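Long-range contacts in L-lysine 6-oxidase (PDB 3WEV), which oxidises the side-chain amine of L-lysine with a cysteine tryptophylquinone cofactor, releasing ammonium and the hydrogen peroxide that makes it antibacterial: residues A95-R100 with S113-G118; F99-G104 with G382-S387; V386-F391 with P526-A531; V399-A404 with Q519-S524; M447-E452 with K503-P508. All coordinates share one frame; numbering follows the deposited sequence. Where two conformers were deposited one is given.

How the contacts relate
Four of the five contacts bring loops and short strands to one bound lysine; contact 1 stands further out. Contact 1 closes a short loop in the N-terminal part of the chain, and contact 2 starts from the same stretch but reaches 278 residues on. In contacts 3, 4 and 5, the loop closed by contact 3 contains contact 4, which in turn contains contact 5; strands 518-522 and 530-543, in contacts 4 and 3, follow each other. Contacts 2, 3 and 4 cluster, their centres about 10 to 11 Å apart, whereas contacts 3 and 5 are about 20 Å apart. The substrate site is thus assembled from segments distant in sequence, with contact 1 touching contacts 2 and 5 but not the ligand.

Contact 1 of 5, residues A95-R100 with S113-G118; sequences AWYEFR and SYSARG
Tyr97 and Tyr114 lie nearly flat on each other in an offset stack, ring centroids 4.0 Å apart and planes only 11° from parallel. The overlap is uneven: CD1 of Tyr97 sits over the middle of the Tyr114 ring, while CG of Tyr114 lies nearer the rim of its partner. CB of Tyr114 continues the overlap as a CH-pi contact, 3.7 Å from the centroid of the Tyr97 ring. Trp96 meets the same tyrosine with planes 89° apart, presenting its indole edge to the Tyr114 ring in an offset edge-to-face pair. That edge also carries a hydrogen bond, from Trp96 NE1 to Tyr114 OH at 3.2 Å, with the hydroxyl tilted a little from the indole plane. Because CG of Trp96 is anti to its backbone N (chi1 -158°), the indole swings back to this hydroxyl. One water joins Tyr97 OH to Ser115 OG; away from the rings a second accepts from Arg100 NH1 and donates to Arg117 O. Ser113 OG accepts from Ala116 N at 2.9 Å, an ST motif just ahead of the type I turn from Ser115 to Gly118. Further out, Trp121 stacks on Tyr97 and Lys503 makes a cation-pi contact with Trp96. Trp96, Tyr97 and Tyr114 together form an aromatic cluster that pins a loop between strand 80-91 and helix 129-133 back onto itself.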
# COMPACT_ATOMS: atom_id res chain seq x y z
N ALA B 95 18.57 5.21 16.68
CA ALA B 95 18.81 6.50 17.26
C ALA B 95 19.73 7.38 16.39
O ALA B 95 19.95 8.56 16.70
CB ALA B 95 19.48 6.27 18.61
N TRP B 96 20.25 6.86 15.27
CA TRP B 96 21.13 7.68 14.46
C TRP B 96 20.38 8.39 13.31
O TRP B 96 19.15 8.37 13.21
CB TRP B 96 22.33 6.82 13.96
CG TRP B 96 23.52 7.62 13.57
CD1 TRP B 96 24.15 7.62 12.35
CD2 TRP B 96 24.27 8.50 14.41
NE1 TRP B 96 25.22 8.47 12.39
CE2 TRP B 96 25.29 9.05 13.64
CE3 TRP B 96 24.10 8.94 15.71
CZ2 TRP B 96 26.17 10.02 14.12
CZ3 TRP B 96 24.97 9.89 16.21
CH2 TRP B 96 26.00 10.41 15.44
N TYR B 97 21.15 9.02 12.46
CA TYR B 97 20.65 9.73 11.30
C TYR B 97 20.27 8.75 10.22
O TYR B 97 20.84 7.67 10.14
CB TYR B 97 21.79 10.60 10.74
CG TYR B 97 22.19 11.75 11.62
CD1 TYR B 97 23.31 11.69 12.38
CD2 TYR B 97 21.41 12.94 11.69
CE1 TYR B 97 23.68 12.74 13.18
CE2 TYR B 97 21.75 13.98 12.54
CZ TYR B 97 22.91 13.88 13.25
OH TYR B 97 23.36 14.87 14.07
N GLU B 98 19.38 9.18 9.34
CA GLU B 98 19.07 8.46 8.10
C GLU B 98 20.36 8.44 7.29
O GLU B 98 21.14 9.41 7.28
CB GLU B 98 17.94 9.17 7.35
CG GLU B 98 16.61 9.07 8.08
CD GLU B 98 15.43 9.45 7.19
OE1 GLU B 98 15.63 10.08 6.10
OE2 GLU B 98 14.28 9.10 7.59
N PHE B 99 20.59 7.34 6.59
CA PHE B 99 21.77 7.27 5.75
C PHE B 99 21.57 8.07 4.47
O PHE B 99 20.66 7.81 3.72
CB PHE B 99 22.18 5.79 5.44
CG PHE B 99 23.46 5.72 4.66
CD1 PHE B 99 24.65 6.02 5.29
CD2 PHE B 99 23.45 5.53 3.29
CE1 PHE B 99 25.82 6.06 4.60
CE2 PHE B 99 24.64 5.51 2.60
CZ PHE B 99 25.81 5.80 3.25
N ARG B 100 22.47 9.01 4.17
CA ARG B 100 22.35 9.80 2.97
C ARG B 100 23.68 9.87 2.28
O ARG B 100 24.29 10.96 2.13
CB ARG B 100 21.84 11.20 3.32
CG ARG B 100 20.39 11.23 3.70
CD ARG B 100 19.91 12.68 3.68
NE ARG B 100 18.47 12.79 3.83
CZ ARG B 100 17.81 13.92 3.80
NH1 ARG B 100 18.44 15.09 3.72
NH2 ARG B 100 16.49 13.88 3.93
N SER B 113 29.12 18.20 7.50
CA SER B 113 28.60 17.59 8.75
C SER B 113 27.12 17.26 8.68
O SER B 113 26.37 17.82 7.85
CB SER B 113 28.83 18.47 9.99
OG SER B 113 27.84 19.52 10.01
N TYR B 114 26.66 16.35 9.54
CA TYR B 114 25.25 15.99 9.49
C TYR B 114 24.37 17.25 9.69
O TYR B 114 23.39 17.47 8.98
CB TYR B 114 24.93 15.01 10.58
CG TYR B 114 25.40 13.58 10.34
CD1 TYR B 114 24.75 12.80 9.40
CD2 TYR B 114 26.43 13.02 11.09
CE1 TYR B 114 25.12 11.47 9.17
CE2 TYR B 114 26.79 11.66 10.92
CZ TYR B 114 26.13 10.90 9.95
OH TYR B 114 26.47 9.58 9.70
N SER B 115 24.73 18.09 10.65
CA SER B 115 23.99 19.35 10.88
C SER B 115 24.07 20.33 9.75
O SER B 115 23.05 20.88 9.33
CB SER B 115 24.50 19.99 12.17
OG SER B 115 24.39 19.03 13.19
N ALA B 116 25.24 20.53 9.16
CA ALA B 116 25.30 21.48 8.06
C ALA B 116 24.53 20.96 6.89
O ALA B 116 24.00 21.75 6.12
CB ALA B 116 26.72 21.70 7.65
N ARG B 117 24.46 19.63 6.73
CA ARG B 117 23.74 19.06 5.60
C ARG B 117 22.28 18.84 5.90
O ARG B 117 21.59 18.28 5.07
CB ARG B 117 24.40 17.70 5.18
CG ARG B 117 25.80 17.80 4.61
CD ARG B 117 25.91 18.86 3.56
NE ARG B 117 26.97 18.52 2.61
CZ ARG B 117 27.19 19.22 1.53
NH1 ARG B 117 26.47 20.32 1.34
NH2 ARG B 117 28.07 18.87 0.64
N GLY B 118 21.82 19.17 7.11
CA GLY B 118 20.46 18.93 7.51
C GLY B 118 19.94 17.51 7.42
O GLY B 118 18.76 17.27 7.09
O HOH W 1 22.27 17.45 13.38
O HOH W 2 21.35 15.69 3.41

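Contact 2 of 5, residues F99-G104 with G382-S387; sequences FRELNG and GSNSVS. With LYS (lysine), chain M.
Glu101 and Leu102, the central pair of a type II' beta turn running from Arg100 to Asn103, reach across to Ser383 and Asn384, where the chain forms a classic beta bulge opposite Glu400. Glu101 has the greatest area buried here. Its chain bends at chi2 (83°), bringing CG to 3.4 Å from Asn384 OD1 and carrying the carboxylate on to Ser387. There Ser387 OG donates to Glu101 OE1 over a short 2.5 Å, approaching on the anti side and 29° out of the carboxylate plane. The same OE1 is hydrogen-bonded to Tyr392 OH, so two hydroxyls grip one carboxylate oxygen in a buried setting. The other oxygen, OE2, lies against the CG1 methyl of Val386, whose second methyl, CG2, packs on CB of the bound lysine. The Leu102 side chain packs: its CD2 rests on Asn384 CB at 3.8 Å, and CD1 faces CB of Ser383. Asn384 ND2 bonds Val398 O and also Ser387 OG. Two backbone donors converge on the other amide atom: Val386 N lies 2.9 Å from Asn384 OD1, above the carbonyl plane, and Ser387 N lies 3.0 Å from Asn384 OD1, tilted 15° from that plane.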
# COMPACT_ATOMS: atom_id res chain seq x y z
N PHE B 99 20.59 7.34 6.59
CA PHE B 99 21.77 7.27 5.75
C PHE B 99 21.57 8.07 4.47
O PHE B 99 20.66 7.81 3.72
CB PHE B 99 22.18 5.79 5.44
CG PHE B 99 23.46 5.72 4.66
CD1 PHE B 99 24.65 6.02 5.29
CD2 PHE B 99 23.45 5.53 3.29
CE1 PHE B 99 25.82 6.06 4.60
CE2 PHE B 99 24.64 5.51 2.60
CZ PHE B 99 25.81 5.80 3.25
N ARG B 100 22.47 9.01 4.17
CA ARG B 100 22.35 9.80 2.97
C ARG B 100 23.68 9.87 2.28
O ARG B 100 24.29 10.96 2.13
CB ARG B 100 21.84 11.20 3.32
CG ARG B 100 20.39 11.23 3.70
CD ARG B 100 19.91 12.68 3.68
NE ARG B 100 18.47 12.79 3.83
CZ ARG B 100 17.81 13.92 3.80
NH1 ARG B 100 18.44 15.09 3.72
NH2 ARG B 100 16.49 13.88 3.93
N GLU B 101 24.14 8.70 1.82
CA GLU B 101 25.42 8.54 1.18
C GLU B 101 26.54 9.25 1.97
O GLU B 101 26.79 8.88 3.16
CB GLU B 101 25.31 8.97 -0.27
CG GLU B 101 24.28 8.11 -1.00
CD GLU B 101 22.88 8.56 -0.80
OE1 GLU B 101 22.54 9.76 -1.09
OE2 GLU B 101 22.12 7.70 -0.36
N LEU B 102 27.25 10.21 1.37
CA LEU B 102 28.42 10.75 2.02
C LEU B 102 28.12 11.94 2.94
O LEU B 102 29.03 12.47 3.58
CB LEU B 102 29.41 11.19 0.98
CG LEU B 102 30.44 10.22 0.35
CD1 LEU B 102 30.88 8.99 1.11
CD2 LEU B 102 30.61 10.16 -1.12
N ASN B 103 26.87 12.34 3.04
CA ASN B 103 26.47 13.36 4.05
C ASN B 103 26.73 12.87 5.44
O ASN B 103 26.31 11.76 5.89
CB ASN B 103 25.04 13.75 3.89
CG ASN B 103 24.78 14.47 2.58
OD1 ASN B 103 25.27 15.60 2.37
ND2 ASN B 103 24.19 13.76 1.65
N GLY B 104 27.40 13.74 6.16
CA GLY B 104 27.88 13.48 7.53
C GLY B 104 29.33 13.07 7.66
O GLY B 104 29.88 12.96 8.79
N GLY B 382 31.43 3.52 -7.01
CA GLY B 382 32.00 4.22 -5.85
C GLY B 382 31.04 4.44 -4.71
O GLY B 382 29.97 3.81 -4.66
N SER B 383 31.46 5.32 -3.79
CA SER B 383 30.75 5.54 -2.58
C SER B 383 29.59 6.53 -2.69
O SER B 383 28.91 6.74 -1.72
CB SER B 383 31.72 5.88 -1.39
OG SER B 383 32.55 4.79 -0.99
N ASN B 384 29.35 7.11 -3.86
CA ASN B 384 28.08 7.75 -4.15
C ASN B 384 27.76 7.86 -5.57
O ASN B 384 28.05 8.86 -6.26
CB ASN B 384 27.87 9.13 -3.50
CG ASN B 384 26.48 9.67 -3.78
OD1 ASN B 384 25.52 8.90 -4.05
ND2 ASN B 384 26.33 10.97 -3.67
N SER B 385 27.12 6.79 -6.05
CA SER B 385 26.62 6.71 -7.41
C SER B 385 25.04 6.83 -7.37
O SER B 385 24.38 6.59 -8.40
CB SER B 385 26.96 5.31 -7.98
OG SER B 385 26.43 4.34 -7.06
N VAL B 386 24.49 7.22 -6.20
CA VAL B 386 23.07 7.24 -5.91
C VAL B 386 22.37 8.63 -6.03
O VAL B 386 21.30 8.74 -6.68
CB VAL B 386 22.86 6.66 -4.50
CG1 VAL B 386 21.39 6.72 -4.09
CG2 VAL B 386 23.34 5.19 -4.48
N SER B 387 22.96 9.65 -5.40
CA SER B 387 22.36 10.97 -5.29
C SER B 387 23.17 12.01 -6.05
O SER B 387 24.34 11.95 -6.08
CB SER B 387 22.22 11.36 -3.80
OG SER B 387 23.38 11.15 -3.01
N LYS M . 20.39 1.12 -5.56
CA LYS M . 20.14 1.96 -4.36
C LYS M . 19.48 3.31 -4.78
O LYS M . 18.96 3.99 -3.86
CB LYS M . 21.43 2.10 -3.50
CG LYS M . 22.34 0.91 -3.21
CD LYS M . 22.88 0.81 -1.79
CE LYS M . 24.14 -0.03 -1.67
NZ LYS M . 25.16 0.10 -0.84
OXT LYS M . 19.44 3.76 -5.98

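Contact 3 of 5, residues V386-F391 with P526-A531; sequences VSSSNF and PSVNKA. With LYS (lysine), chain M.
Ser388 and Ser389 provide most of the polar grip on the chain leading into strand 530-543. Ser388 OG does double duty: it accepts from Asn529 N at 2.9 Å and donates to Lys530 O at 2.9 Å, the latter in the carbonyl plane on a lone pair. With its OG anti to the carbonyl carbon (chi1 -63°), the hydroxyl reaches both Asn529 N and Lys530 O. Ser389 N adds a bond to Ser527 O, also at 2.9 Å. In return, Asn529 ND2 donates to Ser387 O at 3.0 Å, well above that carbonyl's plane, and also bonds Asn384 O. These bonds fasten a type I beta turn, Ser388 to Phe391, to the start of a long two-stranded antiparallel sheet formed with strand 557-571. Apolar contact comes from Phe391, whose CZ meets CB of Lys530 at 3.9 Å as the two side chains cross at about a right angle. The Lys530 methylenes run past a carbonyl, CD lying 3.4 Å from Val386 O. A last hydrogen bond goes to the ligand: fully extended beyond CG, the Lys530 chain carries NZ to the carboxylate of the bound lysine, where it donates to OXT at 2.6 Å.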
# COMPACT_ATOMS: atom_id res chain seq x y z
N VAL B 386 24.49 7.22 -6.20
CA VAL B 386 23.07 7.24 -5.91
C VAL B 386 22.37 8.63 -6.03
O VAL B 386 21.30 8.74 -6.68
CB VAL B 386 22.86 6.66 -4.50
CG1 VAL B 386 21.39 6.72 -4.09
CG2 VAL B 386 23.34 5.19 -4.48
N SER B 387 22.96 9.65 -5.40
CA SER B 387 22.36 10.97 -5.29
C SER B 387 23.17 12.01 -6.05
O SER B 387 24.34 11.95 -6.08
CB SER B 387 22.22 11.36 -3.80
OG SER B 387 23.38 11.15 -3.01
N SER B 388 22.50 12.94 -6.71
CA SER B 388 23.15 13.96 -7.48
C SER B 388 23.56 15.11 -6.52
O SER B 388 23.14 15.19 -5.35
CB SER B 388 22.12 14.50 -8.48
OG SER B 388 21.62 13.56 -9.43
N SER B 389 24.24 16.08 -7.09
CA SER B 389 24.70 17.27 -6.38
C SER B 389 23.57 18.07 -5.80
O SER B 389 23.76 18.74 -4.77
CB SER B 389 25.51 18.17 -7.31
OG SER B 389 24.71 18.64 -8.42
N ASN B 390 22.41 18.03 -6.48
CA ASN B 390 21.26 18.84 -6.10
C ASN B 390 20.19 18.16 -5.23
O ASN B 390 19.10 18.71 -5.07
CB ASN B 390 20.60 19.45 -7.32
CG ASN B 390 19.99 18.40 -8.27
OD1 ASN B 390 20.53 17.35 -8.50
ND2 ASN B 390 18.93 18.77 -8.89
N PHE B 391 20.48 16.96 -4.71
CA PHE B 391 19.55 16.25 -3.83
C PHE B 391 19.58 16.74 -2.39
O PHE B 391 20.49 17.52 -1.96
CB PHE B 391 19.78 14.72 -3.88
CG PHE B 391 19.31 14.07 -5.19
CD1 PHE B 391 19.07 14.83 -6.35
CD2 PHE B 391 19.12 12.69 -5.27
CE1 PHE B 391 18.63 14.26 -7.54
CE2 PHE B 391 18.70 12.12 -6.47
CZ PHE B 391 18.48 12.88 -7.59
N PRO B 526 29.24 14.85 -14.44
CA PRO B 526 29.88 14.48 -13.20
C PRO B 526 29.08 14.78 -11.98
O PRO B 526 29.17 14.04 -11.00
CB PRO B 526 31.21 15.22 -13.24
CG PRO B 526 31.57 15.32 -14.71
CD PRO B 526 30.20 15.49 -15.38
N SER B 527 28.23 15.81 -12.05
CA SER B 527 27.38 16.21 -10.88
C SER B 527 26.03 15.46 -10.75
O SER B 527 25.34 15.60 -9.75
CB SER B 527 27.16 17.74 -10.87
OG SER B 527 26.27 18.15 -11.88
N VAL B 528 25.75 14.57 -11.70
CA VAL B 528 24.46 13.96 -11.79
C VAL B 528 24.52 12.47 -11.62
O VAL B 528 25.24 11.79 -12.34
CB VAL B 528 23.72 14.27 -13.09
CG1 VAL B 528 22.35 13.58 -13.06
CG2 VAL B 528 23.48 15.74 -13.24
N ASN B 529 23.74 11.95 -10.68
CA ASN B 529 23.49 10.51 -10.63
C ASN B 529 22.09 10.08 -11.10
O ASN B 529 21.97 9.08 -11.84
CB ASN B 529 23.78 9.95 -9.23
CG ASN B 529 25.25 9.60 -9.03
OD1 ASN B 529 25.88 8.97 -9.86
ND2 ASN B 529 25.78 9.97 -7.89
N LYS B 530 21.07 10.84 -10.72
CA LYS B 530 19.73 10.55 -11.12
C LYS B 530 19.06 11.85 -11.59
O LYS B 530 19.46 12.98 -11.26
CB LYS B 530 18.93 9.85 -10.02
CG LYS B 530 19.44 8.45 -9.73
CD LYS B 530 18.69 7.79 -8.64
CE LYS B 530 19.30 6.42 -8.42
NZ LYS B 530 18.48 5.75 -7.38
N ALA B 531 18.01 11.66 -12.34
CA ALA B 531 17.25 12.77 -12.90
C ALA B 531 15.80 12.32 -13.04
O ALA B 531 15.52 11.13 -12.95
CB ALA B 531 17.81 13.09 -14.26
N LYS M . 20.39 1.12 -5.56
CA LYS M . 20.14 1.96 -4.36
C LYS M . 19.48 3.31 -4.78
O LYS M . 18.96 3.99 -3.86
CB LYS M . 21.43 2.10 -3.50
CG LYS M . 22.34 0.91 -3.21
CD LYS M . 22.88 0.81 -1.79
CE LYS M . 24.14 -0.03 -1.67
NZ LYS M . 25.16 0.10 -0.84
OXT LYS M . 19.44 3.76 -5.98

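Contact 4 of 5, residues V399-A404 with Q519-S524; sequences VEKFLA and QTVNFS. With LYS (lysine), chain M.
Lys401 and Phe402, neighbours on strand 400-402, divide the work of meeting strand 519-522, which passes at 110° with the axes 8.0 Å apart. The close-packed part centres on Val521. Its CG1 methyl, anti to the backbone N (chi1 -169°), is brought up to Phe402 CZ at 3.6 Å, and CB meets CE1 of the same ring. The Phe402 and Val521 side chains run past each other in opposite directions, while CB of Lys401 touches that CG1 as well. Toward Phe523 the fit slackens: CB of this partly exposed residue comes to the edge of the Phe402 ring at CE2, 4.1 Å away, and its own ring leads off from the contact. The polar part depends on the straight Lys401 chain, which delivers NZ to Asn522 O at 3.0 Å, the donor well above the carbonyl plane. NZ also bonds Glu525 O and, weakly, Val528 O. Asn522 is fixed in turn by an Asx turn, OD1 accepting from Ser524 N, and by ND2 bonds to Ser524 OG and Leu572 O. At the other end of its strand Gln519 faces the substrate: OE1 accepts from the ligand N at 2.7 Å, and NE2 donates straight to OXT at 3.1 Å. The buried ammonium of Lys401 thus appears to be stabilised largely by carbonyl oxygens, and the strand it meets also carries the Gln519 that binds both the alpha-amino and carboxylate groups of the lysine.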
# COMPACT_ATOMS: atom_id res chain seq x y z
N VAL B 399 29.53 13.66 -4.58
CA VAL B 399 29.38 12.57 -5.49
C VAL B 399 30.71 11.78 -5.60
O VAL B 399 31.83 12.33 -5.66
CB VAL B 399 28.94 13.07 -6.86
CG1 VAL B 399 29.03 12.00 -7.96
CG2 VAL B 399 27.58 13.71 -6.76
N GLU B 400 30.57 10.47 -5.74
CA GLU B 400 31.73 9.63 -6.09
C GLU B 400 31.21 8.37 -6.84
O GLU B 400 30.78 7.39 -6.23
CB GLU B 400 32.49 9.20 -4.84
CG GLU B 400 33.84 8.58 -5.18
CD GLU B 400 34.43 7.68 -4.09
OE1 GLU B 400 35.23 8.22 -3.27
OE2 GLU B 400 34.05 6.48 -4.06
N LYS B 401 31.20 8.45 -8.16
CA LYS B 401 30.43 7.51 -8.95
C LYS B 401 31.04 6.11 -9.07
O LYS B 401 30.34 5.07 -8.88
CB LYS B 401 30.24 8.05 -10.33
CG LYS B 401 29.41 9.32 -10.41
CD LYS B 401 29.13 9.61 -11.87
CE LYS B 401 28.11 10.75 -11.94
NZ LYS B 401 27.85 11.02 -13.39
N PHE B 402 32.34 6.08 -9.31
CA PHE B 402 33.07 4.83 -9.60
C PHE B 402 34.23 4.54 -8.67
O PHE B 402 34.84 5.47 -8.14
CB PHE B 402 33.54 4.84 -11.04
CG PHE B 402 32.41 4.95 -12.06
CD1 PHE B 402 31.50 3.90 -12.23
CD2 PHE B 402 32.23 6.10 -12.79
CE1 PHE B 402 30.46 4.00 -13.14
CE2 PHE B 402 31.19 6.21 -13.72
CZ PHE B 402 30.29 5.17 -13.88
N LEU B 403 34.56 3.25 -8.52
CA LEU B 403 35.52 2.79 -7.52
C LEU B 403 36.96 3.19 -7.84
O LEU B 403 37.35 3.30 -8.99
CB LEU B 403 35.38 1.27 -7.31
CG LEU B 403 36.05 0.64 -6.08
CD1 LEU B 403 35.56 1.35 -4.81
CD2 LEU B 403 35.83 -0.88 -6.02
N ALA B 404 37.72 3.49 -6.81
CA ALA B 404 39.18 3.46 -6.86
C ALA B 404 39.74 2.57 -5.74
O ALA B 404 39.06 2.28 -4.77
CB ALA B 404 39.71 4.88 -6.66
N GLN B 519 24.24 -1.02 -9.69
CA GLN B 519 23.76 0.34 -9.87
C GLN B 519 23.95 0.70 -11.31
O GLN B 519 24.98 0.34 -11.90
CB GLN B 519 24.61 1.31 -9.01
CG GLN B 519 23.92 2.66 -8.77
CD GLN B 519 22.79 2.62 -7.77
OE1 GLN B 519 22.63 1.72 -6.96
NE2 GLN B 519 21.94 3.65 -7.86
N THR B 520 22.95 1.38 -11.90
CA THR B 520 23.06 1.87 -13.25
C THR B 520 23.54 3.32 -13.09
O THR B 520 22.80 4.20 -12.68
CB THR B 520 21.67 1.69 -13.95
OG1 THR B 520 21.48 0.27 -14.14
CG2 THR B 520 21.65 2.31 -15.28
N VAL B 521 24.80 3.55 -13.40
CA VAL B 521 25.50 4.83 -13.13
C VAL B 521 25.75 5.70 -14.35
O VAL B 521 26.37 5.29 -15.34
CB VAL B 521 26.83 4.57 -12.40
CG1 VAL B 521 27.43 5.84 -11.87
CG2 VAL B 521 26.63 3.52 -11.29
N ASN B 522 25.27 6.93 -14.26
CA ASN B 522 25.46 7.91 -15.33
C ASN B 522 26.95 8.19 -15.53
O ASN B 522 27.67 8.32 -14.57
CB ASN B 522 24.77 9.24 -15.00
CG ASN B 522 25.19 10.31 -15.99
OD1 ASN B 522 26.16 11.09 -15.76
ND2 ASN B 522 24.56 10.28 -17.13
N PHE B 523 27.43 8.28 -16.77
CA PHE B 523 28.81 8.69 -16.96
C PHE B 523 29.05 9.88 -17.92
O PHE B 523 30.14 10.04 -18.49
CB PHE B 523 29.61 7.47 -17.32
CG PHE B 523 29.20 6.82 -18.60
CD1 PHE B 523 29.78 7.18 -19.82
CD2 PHE B 523 28.25 5.83 -18.59
CE1 PHE B 523 29.42 6.50 -20.99
CE2 PHE B 523 27.85 5.20 -19.76
CZ PHE B 523 28.43 5.52 -20.98
N SER B 524 28.05 10.75 -18.05
CA SER B 524 28.12 11.93 -18.98
C SER B 524 28.17 13.23 -18.18
O SER B 524 28.70 14.23 -18.71
CB SER B 524 26.91 12.00 -19.89
OG SER B 524 25.71 12.05 -19.06
N LYS M . 20.39 1.12 -5.56
CA LYS M . 20.14 1.96 -4.36
C LYS M . 19.48 3.31 -4.78
O LYS M . 18.96 3.99 -3.86
CB LYS M . 21.43 2.10 -3.50
CG LYS M . 22.34 0.91 -3.21
CD LYS M . 22.88 0.81 -1.79
CE LYS M . 24.14 -0.03 -1.67
NZ LYS M . 25.16 0.10 -0.84
OXT LYS M . 19.44 3.76 -5.98

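Contact 5 of 5, residues M447-E452 with K503-P508; sequences MCPGIE and KRMACP. With LYS (lysine), chain M.
Met505 folds its side chain across Pro449 and the backbone that follows it, the two side chains meeting obliquely. Bends at both chi2 (-43°) and chi3 (-80°) curl the thioether, so that the terminal methyl arrives at the opposite segment although CB is not aimed there. Met505 CE then touches several groups in succession: it lies 3.9 Å from Pro449 CB. Met505 CE is also 3.5 Å from Gly450 C, and Met505 CE comes to 3.3 Å from Ile451 O. Nearer the backbone, Met505 CG approaches Glu452 O at 3.9 Å, which lets a single side chain follow the main chain from Pro449 to Glu452. Contact between the segments is therefore by packing, a twice-bent methionine against a bend that begins with a cis peptide bond before Pro449. Asp512 of helix 510-515 touches both Pro449 and Met505. The Glu452 carboxylate forms a salt bridge with Arg13. The same bend also meets the substrate: Cys448 O accepts from NZ of the bound lysine at 2.8 Å, and Pro449 CD lies 3.9 Å from the same nitrogen. Cys448 N meanwhile donates to O7 of the tryptophylquinone at position 581, placing this cis-proline bend in the quinone active site, at the amine that the enzyme oxidises.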
# COMPACT_ATOMS: atom_id res chain seq x y z
N MET B 447 31.66 2.32 0.15
CA MET B 447 30.86 2.38 1.36
C MET B 447 29.68 3.33 1.19
O MET B 447 29.78 4.54 1.43
CB MET B 447 31.75 2.83 2.56
CG MET B 447 32.60 1.71 3.18
SD MET B 447 33.69 2.43 4.44
CE MET B 447 34.26 0.96 5.29
N CYS B 448 28.55 2.77 0.79
CA CYS B 448 27.34 3.57 0.49
C CYS B 448 26.04 2.85 0.88
O CYS B 448 25.13 2.78 0.05
CB CYS B 448 27.31 3.91 -0.97
SG CYS B 448 26.09 5.20 -1.47
N PRO B 449 25.92 2.40 2.13
CA PRO B 449 26.91 2.56 3.21
C PRO B 449 27.96 1.46 3.30
O PRO B 449 29.00 1.62 3.92
CB PRO B 449 26.06 2.50 4.46
CG PRO B 449 24.96 1.53 4.06
CD PRO B 449 24.65 1.78 2.61
N GLY B 450 27.69 0.31 2.68
CA GLY B 450 28.57 -0.82 2.80
C GLY B 450 27.83 -1.99 3.39
O GLY B 450 26.62 -2.09 3.27
N ILE B 451 28.58 -2.92 3.98
CA ILE B 451 27.98 -4.12 4.51
C ILE B 451 28.18 -4.12 6.02
O ILE B 451 27.20 -3.86 6.76
CB ILE B 451 28.52 -5.43 3.83
CG1 ILE B 451 28.14 -5.48 2.35
CG2 ILE B 451 27.99 -6.70 4.53
CD1 ILE B 451 26.64 -5.46 2.11
N GLU B 452 29.40 -4.40 6.52
CA GLU B 452 29.54 -4.49 7.99
C GLU B 452 29.57 -3.08 8.65
O GLU B 452 29.01 -2.85 9.73
CB GLU B 452 30.75 -5.29 8.36
CG GLU B 452 30.74 -6.74 7.84
CD GLU B 452 31.28 -6.95 6.45
OE1 GLU B 452 31.71 -5.94 5.73
OE2 GLU B 452 31.20 -8.15 6.01
N LYS B 503 26.10 1.92 13.64
CA LYS B 503 24.84 2.63 13.73
C LYS B 503 24.40 3.28 12.42
O LYS B 503 23.23 3.44 12.17
CB LYS B 503 24.92 3.70 14.85
CG LYS B 503 25.93 4.78 14.57
CD LYS B 503 26.09 5.68 15.80
CE LYS B 503 27.27 6.61 15.60
NZ LYS B 503 27.51 7.53 16.77
N ARG B 504 25.35 3.65 11.58
CA ARG B 504 25.03 4.30 10.28
C ARG B 504 24.42 3.40 9.22
O ARG B 504 23.79 3.90 8.26
CB ARG B 504 26.29 4.94 9.69
CG ARG B 504 26.77 6.14 10.48
CD ARG B 504 28.13 6.56 9.98
NE ARG B 504 28.61 7.78 10.63
CZ ARG B 504 29.16 7.84 11.85
NH1 ARG B 504 29.28 6.76 12.60
NH2 ARG B 504 29.58 9.03 12.35
N MET B 505 24.61 2.11 9.39
CA MET B 505 24.10 1.12 8.43
C MET B 505 22.60 1.06 8.39
O MET B 505 21.89 1.60 9.24
CB MET B 505 24.62 -0.29 8.69
CG MET B 505 26.09 -0.44 8.94
SD MET B 505 27.26 0.51 7.91
CE MET B 505 27.21 -0.60 6.53
N ALA B 506 22.09 0.45 7.32
CA ALA B 506 20.65 0.38 7.22
C ALA B 506 20.00 -0.34 8.41
O ALA B 506 20.53 -1.35 8.99
CB ALA B 506 20.27 -0.31 5.93
N CYS B 507 18.83 0.17 8.78
CA CYS B 507 18.05 -0.34 9.87
C CYS B 507 16.68 -0.79 9.40
O CYS B 507 15.79 0.07 9.25
CB CYS B 507 17.90 0.78 10.89
SG CYS B 507 17.20 0.20 12.42
N PRO B 508 16.47 -2.12 9.14
CA PRO B 508 17.32 -3.30 9.32
C PRO B 508 18.36 -3.47 8.22
O PRO B 508 18.15 -2.98 7.09
CB PRO B 508 16.33 -4.44 9.29
CG PRO B 508 15.27 -3.97 8.33
CD PRO B 508 15.20 -2.47 8.48
N LYS M . 20.39 1.12 -5.56
CA LYS M . 20.14 1.96 -4.36
C LYS M . 19.48 3.31 -4.78
O LYS M . 18.96 3.99 -3.86
CB LYS M . 21.43 2.10 -3.50
CG LYS M . 22.34 0.91 -3.21
CD LYS M . 22.88 0.81 -1.79
CE LYS M . 24.14 -0.03 -1.67
NZ LYS M . 25.16 0.10 -0.84
OXT LYS M . 19.44 3.76 -5.98